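Local atomic coordinates of prenyltransference for protein (Lavandula lanata, PDB entry 5HC8), a protein that catalyses the head-to-middle condensation of two dimethylallyl diphosphate molecules into lavandulyl diphosphate, as a member of the undecaprenyl diphosphate synthase family of cis-prenyltransferases. Residues D101-I107 and N131-I137; F174-T180 and F204-L208. One frame throughout, in Å; residues are numbered along the deposited sequence.

Contact 1 of 2, residues D101-I107 and N131-I137; sequences DIQFSAI and NKGMHFI. With SO4 (sulfate ion), chain E.
S105 and H135 meet across neighbouring parallel strands of a beta-alpha-beta unit, in which edge strand 103-107 pairs with strand 135-140 and helix 115-128 makes the crossover. S105 OG and H135 NE2 share a 2.8 Å hydrogen bond, the small hydroxyl fitting at the imidazole edge, in its plane. At another edge, also in plane, H135 ND1 donates to O1 of a sulfate ion, probably from the crystallisation liquor; in the crystal both nitrogens are engaged, which would hold the ring's rotation. With CG anti to the backbone N (chi1 -160°), H135 lays its imidazole toward S105. On the opposite, apolar face F104 and F136 run alongside each other as an offset edge-to-face pair, the edge of F104 toward the face of F136, planes 63° apart. Flat, bulky rings suit this layer, where I49 packs on F136. Backbone bonds from F136 N to Q103 O and S105 N to F136 O set the register. Just before strand 103-107, K132 N donates to D101 OD2 from above the carboxylate plane, and N131 ND2 to I102 O. The extended Q103 chain has the reach for NE2 to donate to G133 O at 2.8 Å, in the amide plane.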
loop_
_atom_site.group_PDB
_atom_site.type_symbol
_atom_site.label_atom_id
_atom_site.label_comp_id
_atom_site.label_asym_id
_atom_site.label_seq_id
_atom_site.Cartn_x
_atom_site.Cartn_y
_atom_site.Cartn_z
ATOM N N ASP A 101 15.125 23.487 14.615
ATOM C CA ASP A 101 14.430 24.385 13.737
ATOM C C ASP A 101 13.377 23.625 12.922
ATOM O O ASP A 101 13.235 23.820 11.709
ATOM C CB ASP A 101 15.395 25.063 12.768
ATOM C CG ASP A 101 14.810 26.334 12.160
ATOM O OD1 ASP A 101 13.925 26.973 12.763
ATOM O OD2 ASP A 101 15.208 26.669 11.051
ATOM N N ILE A 102 12.656 22.755 13.607
ATOM C CA ILE A 102 11.728 21.857 12.932
ATOM C C ILE A 102 10.514 22.569 12.408
ATOM O O ILE A 102 9.983 23.430 13.061
ATOM C CB ILE A 102 11.359 20.734 13.889
ATOM C CG1 ILE A 102 12.577 19.812 13.930
ATOM C CG2 ILE A 102 10.093 19.995 13.442
ATOM C CD1 ILE A 102 12.854 19.475 15.346
ATOM N N GLN A 103 10.099 22.206 11.209
ATOM C CA GLN A 103 8.873 22.691 10.670
ATOM C C GLN A 103 7.773 21.678 10.957
ATOM O O GLN A 103 7.951 20.496 10.616
ATOM C CB GLN A 103 8.998 22.871 9.195
ATOM C CG GLN A 103 10.147 23.762 8.778
ATOM C CD GLN A 103 10.320 23.779 7.260
ATOM O OE1 GLN A 103 9.506 24.364 6.558
ATOM N NE2 GLN A 103 11.369 23.109 6.750
ATOM N N PHE A 104 6.655 22.144 11.562
ATOM C CA PHE A 104 5.569 21.289 12.001
ATOM C C PHE A 104 4.330 21.462 11.141
ATOM O O PHE A 104 3.943 22.563 10.843
ATOM C CB PHE A 104 5.199 21.488 13.465
ATOM C CG PHE A 104 3.955 20.733 13.819
ATOM C CD1 PHE A 104 4.020 19.392 14.124
ATOM C CD2 PHE A 104 2.708 21.339 13.731
ATOM C CE1 PHE A 104 2.887 18.660 14.396
ATOM C CE2 PHE A 104 1.564 20.619 13.978
ATOM C CZ PHE A 104 1.650 19.267 14.308
ATOM N N SER A 105 3.763 20.364 10.635
ATOM C CA SER A 105 2.469 20.373 9.989
ATOM C C SER A 105 1.649 19.208 10.497
ATOM O O SER A 105 2.207 18.229 10.954
ATOM C CB SER A 105 2.550 20.216 8.502
ATOM O OG SER A 105 3.365 21.141 7.872
ATOM N N ALA A 106 0.328 19.335 10.432
ATOM C CA ALA A 106 -0.544 18.213 10.662
ATOM C C ALA A 106 -1.320 17.991 9.385
ATOM O O ALA A 106 -1.657 18.976 8.612
ATOM C CB ALA A 106 -1.470 18.392 11.886
ATOM N N ILE A 107 -1.520 16.698 9.082
ATOM C CA ILE A 107 -2.380 16.301 7.959
ATOM C C ILE A 107 -3.511 15.410 8.465
ATOM O O ILE A 107 -3.346 14.685 9.444
ATOM C CB ILE A 107 -1.640 15.647 6.795
ATOM C CG1 ILE A 107 -1.033 14.290 7.188
ATOM C CG2 ILE A 107 -0.600 16.627 6.246
ATOM C CD1 ILE A 107 -0.398 13.586 5.987
ATOM N N ASN A 131 10.429 28.141 9.782
ATOM C CA ASN A 131 11.589 27.301 10.105
ATOM C C ASN A 131 12.106 26.628 8.852
ATOM O O ASN A 131 11.377 26.420 7.886
ATOM C CB ASN A 131 11.227 26.278 11.184
ATOM C CG ASN A 131 10.968 26.930 12.522
ATOM O OD1 ASN A 131 11.023 28.139 12.595
ATOM N ND2 ASN A 131 10.690 26.160 13.576
ATOM N N LYS A 132 13.385 26.294 8.849
ATOM C CA LYS A 132 14.013 25.689 7.686
ATOM C C LYS A 132 14.533 24.272 7.945
ATOM O O LYS A 132 15.172 23.707 7.079
ATOM C CB LYS A 132 15.221 26.572 7.269
ATOM C CG LYS A 132 14.849 27.907 6.635
ATOM C CD LYS A 132 14.276 27.757 5.223
ATOM C CE LYS A 132 13.786 29.102 4.695
ATOM N NZ LYS A 132 12.906 28.944 3.509
ATOM N N GLY A 133 14.342 23.733 9.141
ATOM C CA GLY A 133 14.879 22.418 9.484
ATOM C C GLY A 133 13.976 21.291 8.983
ATOM O O GLY A 133 13.204 21.465 8.057
ATOM N N MET A 134 14.097 20.127 9.593
ATOM C CA MET A 134 13.404 18.963 9.087
ATOM C C MET A 134 11.940 19.244 9.259
ATOM O O MET A 134 11.517 19.776 10.273
ATOM C CB MET A 134 13.797 17.711 9.873
ATOM C CG MET A 134 13.125 16.401 9.448
ATOM S SD MET A 134 13.488 15.046 10.546
ATOM C CE MET A 134 12.344 15.313 11.874
ATOM N N HIS A 135 11.167 18.824 8.279
ATOM C CA HIS A 135 9.723 18.811 8.380
ATOM C C HIS A 135 9.275 17.577 9.241
ATOM O O HIS A 135 9.792 16.448 9.075
ATOM C CB HIS A 135 9.181 18.779 6.952
ATOM C CG HIS A 135 7.763 19.214 6.780
ATOM N ND1 HIS A 135 7.179 19.288 5.535
ATOM C CD2 HIS A 135 6.810 19.606 7.659
ATOM C CE1 HIS A 135 5.936 19.700 5.657
ATOM N NE2 HIS A 135 5.684 19.881 6.937
ATOM N N PHE A 136 8.328 17.830 10.154
ATOM C CA PHE A 136 7.658 16.827 10.961
ATOM C C PHE A 136 6.168 16.915 10.693
ATOM O O PHE A 136 5.547 17.958 10.932
ATOM C CB PHE A 136 7.904 17.090 12.438
ATOM C CG PHE A 136 7.064 16.265 13.366
ATOM C CD1 PHE A 136 6.709 14.926 13.068
ATOM C CD2 PHE A 136 6.536 16.830 14.532
ATOM C CE1 PHE A 136 5.907 14.184 13.931
ATOM C CE2 PHE A 136 5.736 16.072 15.411
ATOM C CZ PHE A 136 5.434 14.747 15.118
ATOM N N ILE A 137 5.581 15.864 10.105
ATOM C CA ILE A 137 4.123 15.797 9.899
ATOM C C ILE A 137 3.509 14.856 10.941
ATOM O O ILE A 137 3.964 13.700 11.120
ATOM C CB ILE A 137 3.763 15.315 8.505
ATOM C CG1 ILE A 137 4.144 16.392 7.500
ATOM C CG2 ILE A 137 2.243 15.024 8.355
ATOM C CD1 ILE A 137 4.110 15.952 6.043
HETATM S S SO4 E . 9.181 19.816 2.527
HETATM O O1 SO4 E . 8.734 18.575 3.301
HETATM O O2 SO4 E . 8.743 19.976 1.082
HETATM O O3 SO4 E . 8.711 21.078 3.209
HETATM O O4 SO4 E . 10.675 19.769 2.596
#

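Contact 2 of 2, residues F174-T180 and F204-L208; sequences FEQHLMT and FLWQL
W206 is met by three side chains of 174-180, where helix 171-176 and the chain following it pack on the loop between strands 190-193 and 212-215. Aromatic and apolar contacts come first. F174 forms an offset stack on the six-membered ring, centroids 4.9 Å apart and planes at 27°, while L178 CD1 sits over the five-membered ring, 3.6 Å from its centroid, in a CH-pi contact. The broad indole has surface enough for both a ring and a methyl. T180 CG2 touches F204 CE1 at 3.7 Å. Two nearly straight hydrogen bonds supply the polar part. W206 NE1 donates to E175 OE1 at 3.0 Å; OE1 lies in the indole plane, yet the N-H comes from above the carboxylate plane. The E175 chain, long and bent at chi2 (83°), brings its acceptor back to the indole. The Q207 amide can donate twice, NE2 bonding T180 OG1 at 2.9 Å and also D147 OD2. A leucine in place of W206 would probably leave E175 without its N-H partner and open a gap beside F174. R145 of the second subunit makes a cation-pi contact with W206 and bonds W206 O through NE, so the chemistry implies a tryptophan shared between internal packing and the dimer interface.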
loop_
_atom_site.group_PDB
_atom_site.type_symbol
_atom_site.label_atom_id
_atom_site.label_comp_id
_atom_site.label_asym_id
_atom_site.label_seq_id
_atom_site.Cartn_x
_atom_site.Cartn_y
_atom_site.Cartn_z
ATOM N N PHE A 174 -2.860 14.381 -9.733
ATOM C CA PHE A 174 -3.549 13.691 -8.645
ATOM C C PHE A 174 -2.795 13.895 -7.355
ATOM O O PHE A 174 -3.343 14.317 -6.349
ATOM C CB PHE A 174 -3.801 12.229 -9.031
ATOM C CG PHE A 174 -4.880 11.607 -8.208
ATOM C CD1 PHE A 174 -4.599 11.174 -6.939
ATOM C CD2 PHE A 174 -6.184 11.573 -8.672
ATOM C CE1 PHE A 174 -5.595 10.643 -6.148
ATOM C CE2 PHE A 174 -7.198 11.022 -7.882
ATOM C CZ PHE A 174 -6.900 10.618 -6.600
ATOM N N GLU A 175 -1.477 13.843 -7.450
ATOM C CA GLU A 175 -0.580 14.080 -6.337
ATOM C C GLU A 175 -0.735 15.454 -5.714
ATOM O O GLU A 175 -0.727 15.621 -4.501
ATOM C CB GLU A 175 0.820 13.801 -6.921
ATOM C CG GLU A 175 2.102 13.861 -6.120
ATOM C CD GLU A 175 2.367 12.611 -5.377
ATOM O OE1 GLU A 175 2.816 11.553 -5.931
ATOM O OE2 GLU A 175 2.048 12.731 -4.191
ATOM N N GLN A 176 -0.961 16.494 -6.529
ATOM C CA GLN A 176 -1.040 17.865 -5.965
ATOM C C GLN A 176 -2.347 18.128 -5.204
ATOM O O GLN A 176 -2.505 19.131 -4.527
ATOM C CB GLN A 176 -1.010 18.939 -7.088
ATOM C CG GLN A 176 0.137 18.902 -8.076
ATOM C CD GLN A 176 -0.235 19.656 -9.386
ATOM O OE1 GLN A 176 -1.122 20.533 -9.394
ATOM N NE2 GLN A 176 0.424 19.304 -10.490
ATOM N N HIS A 177 -3.281 17.177 -5.262
ATOM C CA HIS A 177 -4.550 17.322 -4.506
ATOM C C HIS A 177 -4.684 16.444 -3.273
ATOM O O HIS A 177 -5.701 16.518 -2.562
ATOM C CB HIS A 177 -5.667 17.076 -5.515
ATOM C CG HIS A 177 -5.751 18.167 -6.536
ATOM N ND1 HIS A 177 -5.138 18.089 -7.767
ATOM C CD2 HIS A 177 -6.301 19.409 -6.457
ATOM C CE1 HIS A 177 -5.358 19.218 -8.432
ATOM N NE2 HIS A 177 -6.065 20.026 -7.659
ATOM N N LEU A 178 -3.652 15.648 -2.985
ATOM C CA LEU A 178 -3.648 14.875 -1.732
ATOM C C LEU A 178 -3.231 15.743 -0.624
ATOM O O LEU A 178 -2.681 16.857 -0.843
ATOM C CB LEU A 178 -2.671 13.677 -1.864
ATOM C CG LEU A 178 -3.146 12.704 -2.943
ATOM C CD1 LEU A 178 -1.982 11.833 -3.401
ATOM C CD2 LEU A 178 -4.249 11.777 -2.383
ATOM N N MET A 179 -3.444 15.235 0.588
ATOM C CA MET A 179 -3.034 15.885 1.807
ATOM C C MET A 179 -1.537 16.003 1.960
ATOM O O MET A 179 -1.095 16.877 2.697
ATOM C CB MET A 179 -3.665 15.227 3.045
ATOM C CG MET A 179 -5.159 15.508 3.150
ATOM S SD MET A 179 -5.906 14.742 4.608
ATOM C CE MET A 179 -6.674 13.340 3.863
ATOM N N THR A 180 -0.751 15.209 1.203
ATOM C CA THR A 180 0.692 15.301 1.276
ATOM C C THR A 180 1.209 16.392 0.325
ATOM O O THR A 180 2.434 16.525 0.174
ATOM C CB THR A 180 1.297 13.927 0.908
ATOM O OG1 THR A 180 0.557 13.322 -0.191
ATOM C CG2 THR A 180 1.232 13.082 2.141
ATOM N N PHE A 204 -1.257 5.791 4.413
ATOM C CA PHE A 204 -0.988 6.060 3.021
ATOM C C PHE A 204 -1.198 4.866 2.125
ATOM O O PHE A 204 -0.776 3.719 2.411
ATOM C CB PHE A 204 0.520 6.482 2.805
ATOM C CG PHE A 204 0.971 7.758 3.456
ATOM C CD1 PHE A 204 0.191 8.890 3.510
ATOM C CD2 PHE A 204 2.264 7.845 3.985
ATOM C CE1 PHE A 204 0.638 10.028 4.128
ATOM C CE2 PHE A 204 2.748 9.027 4.587
ATOM C CZ PHE A 204 1.936 10.148 4.644
ATOM N N LEU A 205 -1.748 5.124 0.946
ATOM C CA LEU A 205 -1.903 4.115 -0.067
ATOM C C LEU A 205 -1.266 4.665 -1.340
ATOM O O LEU A 205 -0.316 4.089 -1.816
ATOM C CB LEU A 205 -3.406 3.768 -0.302
ATOM C CG LEU A 205 -4.085 3.172 0.961
ATOM C CD1 LEU A 205 -5.587 2.987 0.653
ATOM C CD2 LEU A 205 -3.493 1.881 1.385
ATOM N N TRP A 206 -1.799 5.773 -1.917
ATOM C CA TRP A 206 -1.205 6.387 -3.087
ATOM C C TRP A 206 0.323 6.593 -2.906
ATOM O O TRP A 206 1.100 6.417 -3.869
ATOM C CB TRP A 206 -1.846 7.733 -3.367
ATOM C CG TRP A 206 -1.134 8.534 -4.405
ATOM C CD1 TRP A 206 -0.018 9.298 -4.240
ATOM C CD2 TRP A 206 -1.461 8.573 -5.811
ATOM N NE1 TRP A 206 0.349 9.844 -5.453
ATOM C CE2 TRP A 206 -0.514 9.405 -6.435
ATOM C CE3 TRP A 206 -2.488 8.039 -6.578
ATOM C CZ2 TRP A 206 -0.580 9.693 -7.802
ATOM C CZ3 TRP A 206 -2.490 8.232 -7.919
ATOM C CH2 TRP A 206 -1.582 9.119 -8.520
ATOM N N GLN A 207 0.669 6.986 -1.700
ATOM C CA GLN A 207 2.034 7.351 -1.362
ATOM C C GLN A 207 3.051 6.235 -1.367
ATOM O O GLN A 207 4.253 6.554 -1.316
ATOM C CB GLN A 207 2.105 8.198 -0.077
ATOM C CG GLN A 207 1.403 9.550 -0.156
ATOM C CD GLN A 207 -0.122 9.553 0.070
ATOM O OE1 GLN A 207 -0.777 8.480 0.172
ATOM N NE2 GLN A 207 -0.700 10.762 0.150
ATOM N N LEU A 208 2.633 4.980 -1.450
ATOM C CA LEU A 208 3.508 3.823 -1.131
ATOM C C LEU A 208 3.983 2.893 -2.234
ATOM O O LEU A 208 4.360 1.785 -1.894
ATOM C CB LEU A 208 2.824 2.952 -0.009
ATOM C CG LEU A 208 2.512 3.650 1.311
ATOM C CD1 LEU A 208 2.082 2.552 2.314
ATOM C CD2 LEU A 208 3.708 4.400 1.902
#

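Overall arrangement
Contact 1 closes before contact 2 opens along the chain, and their centres lie 18 Å apart, yet they touch at the C-terminal end of strand 103-107. There I107 CG2 packs against M179 O at 3.6 Å, and I107 CD1 comes within 4.1 Å of F204 CE1, joining the sheet edge to the helix-and-loop segment 174-180 and the loop 204-208. The side chains of I107 and F204 are about 12 and 11 Å from a bound thio analogue, 3-methylbut-3-enylsulfanyl(phosphonooxy)phosphinic acid, and that of F136 about 12 Å from 2-methylbuta-1,3-diene. Neither contact therefore lines the pocket directly. Contact 1 is at the edge of one subunit's sheet and touches no other protein chain, whereas contact 2 also faces the second subunit.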